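Local structure of glutamate receptor IIB (Drosophila melanogaster, 4WXJ) at residues V63-G69 with D79-Q84; Q141-I145 with A165-M169. The protein probably forms glutamate-gated ion channels of the Drosophila muscle synapse, and is represented here by its ligand-binding domain with glutamate bound. One frame throughout, in Å; residues are numbered along the deposited sequence.

Overall arrangement
From the N terminus the chain runs through strands 10-15 and 57-62 before the loop 63-69, which contact 1 pins to segment 79-84 of helix 80-86 and the residue before it; this closes a short loop of nine residues carrying strands 71-72 and 77-78. Contact 2 opens only after contact 1 has closed, so the two follow in series, neither nested nor crossed. It joins strand 141-143, at the border of a four-stranded mixed sheet, to helix 160-171 across a largely helical connection. The centres of the two contacts lie about 23 Å apart. Both border the glutamate pocket, through Tyr68 within contact 1 and Ile145 at the end of segment 141-145.

Contact 1 of 2, residues V63-G69 with D79-Q84; sequences VRDNKYG and DGIIRQ. With GLU (glutamic acid), chain C.
Backbone and carboxylate hydrogen bonds clamp loop 63-69 onto segment 79-84, which runs into helix 80-86, in a buried contact beside the glutamate pocket. Asp65 holds both sides: OD2 takes Gly80 N on its syn lone pair at 3.0 Å, while OD1 accepts Lys67 N from above the carboxylate plane, closing an Asx turn. Ile81 N then donates to Lys67 O (3.2 Å) and weakly to Tyr68 O. Gly80, at positive phi, lies so close to Lys67 O that a side chain would clash. Beyond this, the extended Lys67 chain lays CD 3.2 Å from Asp79 OD2, with NZ in a long salt bridge to the same OD2, weak as a hydrogen bond; Asp79 OD1 binds Ser70 N. Val63 CG1 packs on Gln84 CG at 3.6 Å. In this periplasmic-binding-protein-like ligand-binding domain, the loop presents Tyr68 to the agonist. With CG anti to its own carbonyl carbon (chi1 -70°), the ring lays one face over the CB of glutamate, CZ to CB 3.6 Å. A serine here would probably strip that cover from the ligand and leave Asp96 without the phenol OH bonded to it. Gly69 O meanwhile binds Arg103, which itself grips the ligand.

Contact 2 of 2, residues Q141-I145 with A165-M169; sequences QFGTI and AWNKM
Met169 of helix 160-171 reaches across to strand 141-143 and the residue after it, touching both Phe142 and Thr144. Its CG lies against Phe142 O and 3.7 Å from Phe142 CD2, the two side chains crossing at about a right angle. The sulfur sits at the edge of the aromatic ring, SD 5.4 Å from the Phe142 centroid and 77° off the ring normal, a Met-aromatic contact. A bend at the last torsion (chi3 48°) swings CE against Thr144, where it lies 3.6 Å from both OG1 and CG2. Phe142 spans the rest of the helix turn: CZ approaches Lys168 CB at 3.9 Å, and CE2 comes near Ala165 O, which is already occupied by Met169 N in the helix. Phe142 holds CG between its backbone N and carbonyl carbon, and this carries CE2 and CZ to the helix turn.

Further out, Phe172 stacks edge-to-face on Phe142, while Leu198 of the neighbouring strand 195-200 packs on Phe142, Thr144 and Met169. Thr144 OG1 is hydrogen-bonded to Ser151 OG of helix 149-155, and the Lys168 chain leads away to bond Gln137 O. The strand and helix axes pass 8.5 Å apart at 104°, so the helix lies roughly crosswise over the border strand of the sheet. Such helix-on-sheet packing is typical of an alpha/beta lobe in the bilobed ligand-binding domain of ionotropic glutamate receptors; here the chain continues past the strand to Ile145, which lines the glutamate pocket.

Contact 1 of 2, residues V63-G69 with D79-Q84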
loop_
_atom_site.group_PDB
_atom_site.type_symbol
_atom_site.label_atom_id
_atom_site.label_comp_id
_atom_site.label_asym_id
_atom_site.label_seq_id
_atom_site.Cartn_x
_atom_site.Cartn_y
_atom_site.Cartn_z
ATOM N N VAL A 63 -5.412 -4.166 12.519
ATOM C CA VAL A 63 -5.609 -2.961 13.322
ATOM C C VAL A 63 -7.056 -2.477 13.282
ATOM O O VAL A 63 -7.744 -2.616 12.270
ATOM C CB VAL A 63 -4.677 -1.818 12.855
ATOM C CG1 VAL A 63 -3.226 -2.231 13.008
ATOM C CG2 VAL A 63 -4.975 -1.422 11.413
ATOM N N ARG A 64 -7.500 -1.901 14.396
ATOM C CA ARG A 64 -8.895 -1.511 14.577
ATOM C C ARG A 64 -9.368 -0.491 13.542
ATOM O O ARG A 64 -10.429 -0.661 12.942
ATOM C CB ARG A 64 -9.096 -0.952 15.988
ATOM C CG ARG A 64 -10.551 -0.737 16.378
ATOM C CD ARG A 64 -10.682 -0.443 17.866
ATOM N NE ARG A 64 -12.074 -0.329 18.291
ATOM C CZ ARG A 64 -12.464 -0.220 19.557
ATOM N NH1 ARG A 64 -11.570 -0.214 20.536
ATOM N NH2 ARG A 64 -13.754 -0.120 19.849
ATOM N N ASP A 65 -8.585 0.566 13.336
ATOM C CA ASP A 65 -8.964 1.622 12.397
ATOM C C ASP A 65 -8.715 1.226 10.938
ATOM O O ASP A 65 -9.119 1.939 10.019
ATOM C CB ASP A 65 -8.215 2.923 12.719
ATOM C CG ASP A 65 -6.702 2.745 12.755
ATOM O OD1 ASP A 65 -6.196 1.713 12.265
ATOM O OD2 ASP A 65 -6.013 3.651 13.273
ATOM N N ASN A 66 -8.051 0.089 10.739
ATOM C CA ASN A 66 -7.719 -0.420 9.405
ATOM C C ASN A 66 -6.939 0.574 8.547
ATOM O O ASN A 66 -7.075 0.585 7.322
ATOM C CB ASN A 66 -8.995 -0.838 8.667
ATOM C CG ASN A 66 -8.728 -1.856 7.566
ATOM O OD1 ASN A 66 -8.240 -2.954 7.830
ATOM N ND2 ASN A 66 -9.056 -1.497 6.329
ATOM N N LYS A 67 -6.114 1.399 9.188
ATOM C CA LYS A 67 -5.303 2.384 8.474
ATOM C C LYS A 67 -3.866 1.906 8.291
ATOM O O LYS A 67 -3.367 1.084 9.062
ATOM C CB LYS A 67 -5.314 3.721 9.217
ATOM C CG LYS A 67 -6.668 4.408 9.232
ATOM C CD LYS A 67 -6.571 5.796 9.843
ATOM C CE LYS A 67 -7.908 6.515 9.821
ATOM N NZ LYS A 67 -7.783 7.929 10.272
ATOM N N TYR A 68 -3.204 2.422 7.258
ATOM C CA TYR A 68 -1.794 2.133 7.031
ATOM C C TYR A 68 -0.953 2.731 8.153
ATOM O O TYR A 68 -0.241 2.018 8.861
ATOM C CB TYR A 68 -1.326 2.696 5.686
ATOM C CG TYR A 68 -1.883 2.001 4.463
ATOM C CD1 TYR A 68 -3.105 2.376 3.923
ATOM C CD2 TYR A 68 -1.172 0.990 3.833
ATOM C CE1 TYR A 68 -3.612 1.752 2.796
ATOM C CE2 TYR A 68 -1.669 0.359 2.705
ATOM C CZ TYR A 68 -2.890 0.745 2.193
ATOM O OH TYR A 68 -3.388 0.123 1.073
ATOM N N GLY A 69 -1.045 4.050 8.297
ATOM C CA GLY A 69 -0.284 4.776 9.296
ATOM C C GLY A 69 0.205 6.113 8.776
ATOM O O GLY A 69 1.021 6.174 7.854
ATOM N N ASP A 79 -1.432 6.733 13.565
ATOM C CA ASP A 79 -2.526 5.768 13.565
ATOM C C ASP A 79 -2.121 4.503 12.811
ATOM O O ASP A 79 -0.961 4.341 12.430
ATOM C CB ASP A 79 -3.787 6.384 12.945
ATOM C CG ASP A 79 -3.546 6.957 11.553
ATOM O OD1 ASP A 79 -2.530 6.609 10.916
ATOM O OD2 ASP A 79 -4.385 7.757 11.089
ATOM N N GLY A 80 -3.081 3.606 12.611
ATOM C CA GLY A 80 -2.872 2.425 11.794
ATOM C C GLY A 80 -1.797 1.485 12.304
ATOM O O GLY A 80 -1.530 1.411 13.506
ATOM N N ILE A 81 -1.180 0.763 11.372
ATOM C CA ILE A 81 -0.164 -0.228 11.697
ATOM C C ILE A 81 1.038 0.407 12.387
ATOM O O ILE A 81 1.598 -0.168 13.320
ATOM C CB ILE A 81 0.315 -0.972 10.431
ATOM C CG1 ILE A 81 -0.861 -1.699 9.772
ATOM C CG2 ILE A 81 1.430 -1.959 10.778
ATOM C CD1 ILE A 81 -0.543 -2.313 8.423
ATOM N N ILE A 82 1.435 1.585 11.917
ATOM C CA ILE A 82 2.590 2.276 12.474
ATOM C C ILE A 82 2.387 2.570 13.961
ATOM O O ILE A 82 3.317 2.441 14.756
ATOM C CB ILE A 82 2.869 3.596 11.725
ATOM C CG1 ILE A 82 3.101 3.333 10.233
ATOM C CG2 ILE A 82 4.071 4.317 12.326
ATOM C CD1 ILE A 82 4.303 2.451 9.927
ATOM N N ARG A 83 1.171 2.959 14.335
ATOM C CA ARG A 83 0.865 3.273 15.729
ATOM C C ARG A 83 1.038 2.053 16.633
ATOM O O ARG A 83 1.606 2.158 17.722
ATOM C CB ARG A 83 -0.559 3.820 15.858
ATOM C CG ARG A 83 -0.982 4.160 17.288
ATOM C CD ARG A 83 -0.061 5.194 17.924
ATOM N NE ARG A 83 -0.466 5.535 19.288
ATOM C CZ ARG A 83 -1.401 6.429 19.598
ATOM N NH1 ARG A 83 -2.051 7.086 18.646
ATOM N NH2 ARG A 83 -1.690 6.665 20.870
ATOM N N GLN A 84 0.552 0.901 16.182
ATOM C CA GLN A 84 0.643 -0.328 16.966
ATOM C C GLN A 84 2.093 -0.731 17.222
ATOM O O GLN A 84 2.404 -1.338 18.247
ATOM C CB GLN A 84 -0.091 -1.468 16.261
ATOM C CG GLN A 84 -1.572 -1.225 16.073
ATOM C CD GLN A 84 -2.284 -0.957 17.381
ATOM O OE1 GLN A 84 -2.192 -1.744 18.323
ATOM N NE2 GLN A 84 -2.989 0.167 17.454
HETATM N N GLU C . 1.213 1.606 0.256
HETATM C CA GLU C . 0.735 2.972 0.605
HETATM C C GLU C . 1.132 3.325 2.033
HETATM O O GLU C . 1.891 2.589 2.667
HETATM C CB GLU C . -0.780 3.062 0.433
HETATM C CG GLU C . -1.249 3.081 -1.014
HETATM C CD GLU C . -1.144 4.452 -1.670
HETATM O OE1 GLU C . -1.334 4.531 -2.902
HETATM O OE2 GLU C . -0.879 5.451 -0.964
HETATM O OXT GLU C . 0.716 4.346 2.585
#

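Contact 2 of 2, residues Q141-I145 with A165-M169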
loop_
_atom_site.group_PDB
_atom_site.type_symbol
_atom_site.label_atom_id
_atom_site.label_comp_id
_atom_site.label_asym_id
_atom_site.label_seq_id
_atom_site.Cartn_x
_atom_site.Cartn_y
_atom_site.Cartn_z
ATOM N N GLN A 141 -11.116 15.360 -12.368
ATOM C CA GLN A 141 -10.501 15.508 -11.056
ATOM C C GLN A 141 -9.693 14.258 -10.727
ATOM O O GLN A 141 -9.838 13.229 -11.387
ATOM C CB GLN A 141 -11.560 15.762 -9.982
ATOM C CG GLN A 141 -12.324 17.066 -10.162
ATOM C CD GLN A 141 -13.257 17.362 -9.002
ATOM O OE1 GLN A 141 -13.725 16.449 -8.318
ATOM N NE2 GLN A 141 -13.525 18.642 -8.770
ATOM N N PHE A 142 -8.839 14.348 -9.713
ATOM C CA PHE A 142 -8.011 13.213 -9.322
ATOM C C PHE A 142 -7.549 13.326 -7.875
ATOM O O PHE A 142 -7.508 14.419 -7.311
ATOM C CB PHE A 142 -6.801 13.091 -10.250
ATOM C CG PHE A 142 -6.030 14.370 -10.415
ATOM C CD1 PHE A 142 -6.367 15.273 -11.408
ATOM C CD2 PHE A 142 -4.964 14.666 -9.582
ATOM C CE1 PHE A 142 -5.661 16.449 -11.563
ATOM C CE2 PHE A 142 -4.253 15.842 -9.733
ATOM C CZ PHE A 142 -4.602 16.733 -10.725
ATOM N N GLY A 143 -7.206 12.186 -7.278
ATOM C CA GLY A 143 -6.762 12.162 -5.898
ATOM C C GLY A 143 -6.075 10.874 -5.490
ATOM O O GLY A 143 -5.843 9.987 -6.315
ATOM N N THR A 144 -5.756 10.783 -4.201
ATOM C CA THR A 144 -5.033 9.646 -3.640
ATOM C C THR A 144 -5.670 9.198 -2.331
ATOM O O THR A 144 -6.653 9.779 -1.874
ATOM C CB THR A 144 -3.549 9.989 -3.364
ATOM O OG1 THR A 144 -3.466 10.951 -2.304
ATOM C CG2 THR A 144 -2.874 10.545 -4.604
ATOM N N ILE A 145 -5.095 8.167 -1.724
ATOM C CA ILE A 145 -5.498 7.760 -0.388
ATOM C C ILE A 145 -5.041 8.817 0.609
ATOM O O ILE A 145 -3.894 9.261 0.577
ATOM C CB ILE A 145 -4.915 6.392 -0.012
ATOM C CG1 ILE A 145 -5.544 5.310 -0.889
ATOM C CG2 ILE A 145 -5.169 6.081 1.464
ATOM C CD1 ILE A 145 -4.829 3.980 -0.832
ATOM N N ALA A 165 0.152 19.157 -9.217
ATOM C CA ALA A 165 -0.742 18.043 -8.919
ATOM C C ALA A 165 -1.263 18.149 -7.492
ATOM O O ALA A 165 -2.462 18.018 -7.245
ATOM C CB ALA A 165 -0.032 16.716 -9.115
ATOM N N TRP A 166 -0.346 18.386 -6.560
ATOM C CA TRP A 166 -0.677 18.429 -5.141
ATOM C C TRP A 166 -1.635 19.571 -4.835
ATOM O O TRP A 166 -2.613 19.392 -4.110
ATOM C CB TRP A 166 0.599 18.566 -4.305
ATOM C CG TRP A 166 0.363 18.608 -2.824
ATOM C CD1 TRP A 166 0.709 19.613 -1.968
ATOM C CD2 TRP A 166 -0.272 17.601 -2.025
ATOM N NE1 TRP A 166 0.333 19.294 -0.686
ATOM C CE2 TRP A 166 -0.272 18.065 -0.694
ATOM C CE3 TRP A 166 -0.836 16.354 -2.304
ATOM C CZ2 TRP A 166 -0.816 17.325 0.355
ATOM C CZ3 TRP A 166 -1.377 15.621 -1.262
ATOM C CH2 TRP A 166 -1.363 16.109 0.051
ATOM N N ASN A 167 -1.357 20.744 -5.393
ATOM C CA ASN A 167 -2.204 21.908 -5.160
ATOM C C ASN A 167 -3.589 21.745 -5.785
ATOM O O ASN A 167 -4.580 22.224 -5.236
ATOM C CB ASN A 167 -1.528 23.171 -5.696
ATOM C CG ASN A 167 -0.383 23.634 -4.812
ATOM O OD1 ASN A 167 -0.511 23.688 -3.587
ATOM N ND2 ASN A 167 0.746 23.964 -5.428
ATOM N N LYS A 168 -3.662 21.067 -6.926
ATOM C CA LYS A 168 -4.953 20.788 -7.548
ATOM C C LYS A 168 -5.766 19.804 -6.710
ATOM O O LYS A 168 -6.962 20.000 -6.505
ATOM C CB LYS A 168 -4.773 20.242 -8.964
ATOM C CG LYS A 168 -4.446 21.305 -9.997
ATOM C CD LYS A 168 -5.176 21.056 -11.304
ATOM C CE LYS A 168 -4.972 22.205 -12.274
ATOM N NZ LYS A 168 -5.660 21.964 -13.571
ATOM N N MET A 169 -5.114 18.748 -6.229
ATOM C CA MET A 169 -5.782 17.755 -5.391
ATOM C C MET A 169 -6.383 18.402 -4.146
ATOM O O MET A 169 -7.490 18.060 -3.730
ATOM C CB MET A 169 -4.805 16.649 -4.981
ATOM C CG MET A 169 -4.591 15.580 -6.043
ATOM S SD MET A 169 -3.166 14.518 -5.726
ATOM C CE MET A 169 -3.425 14.076 -4.012
#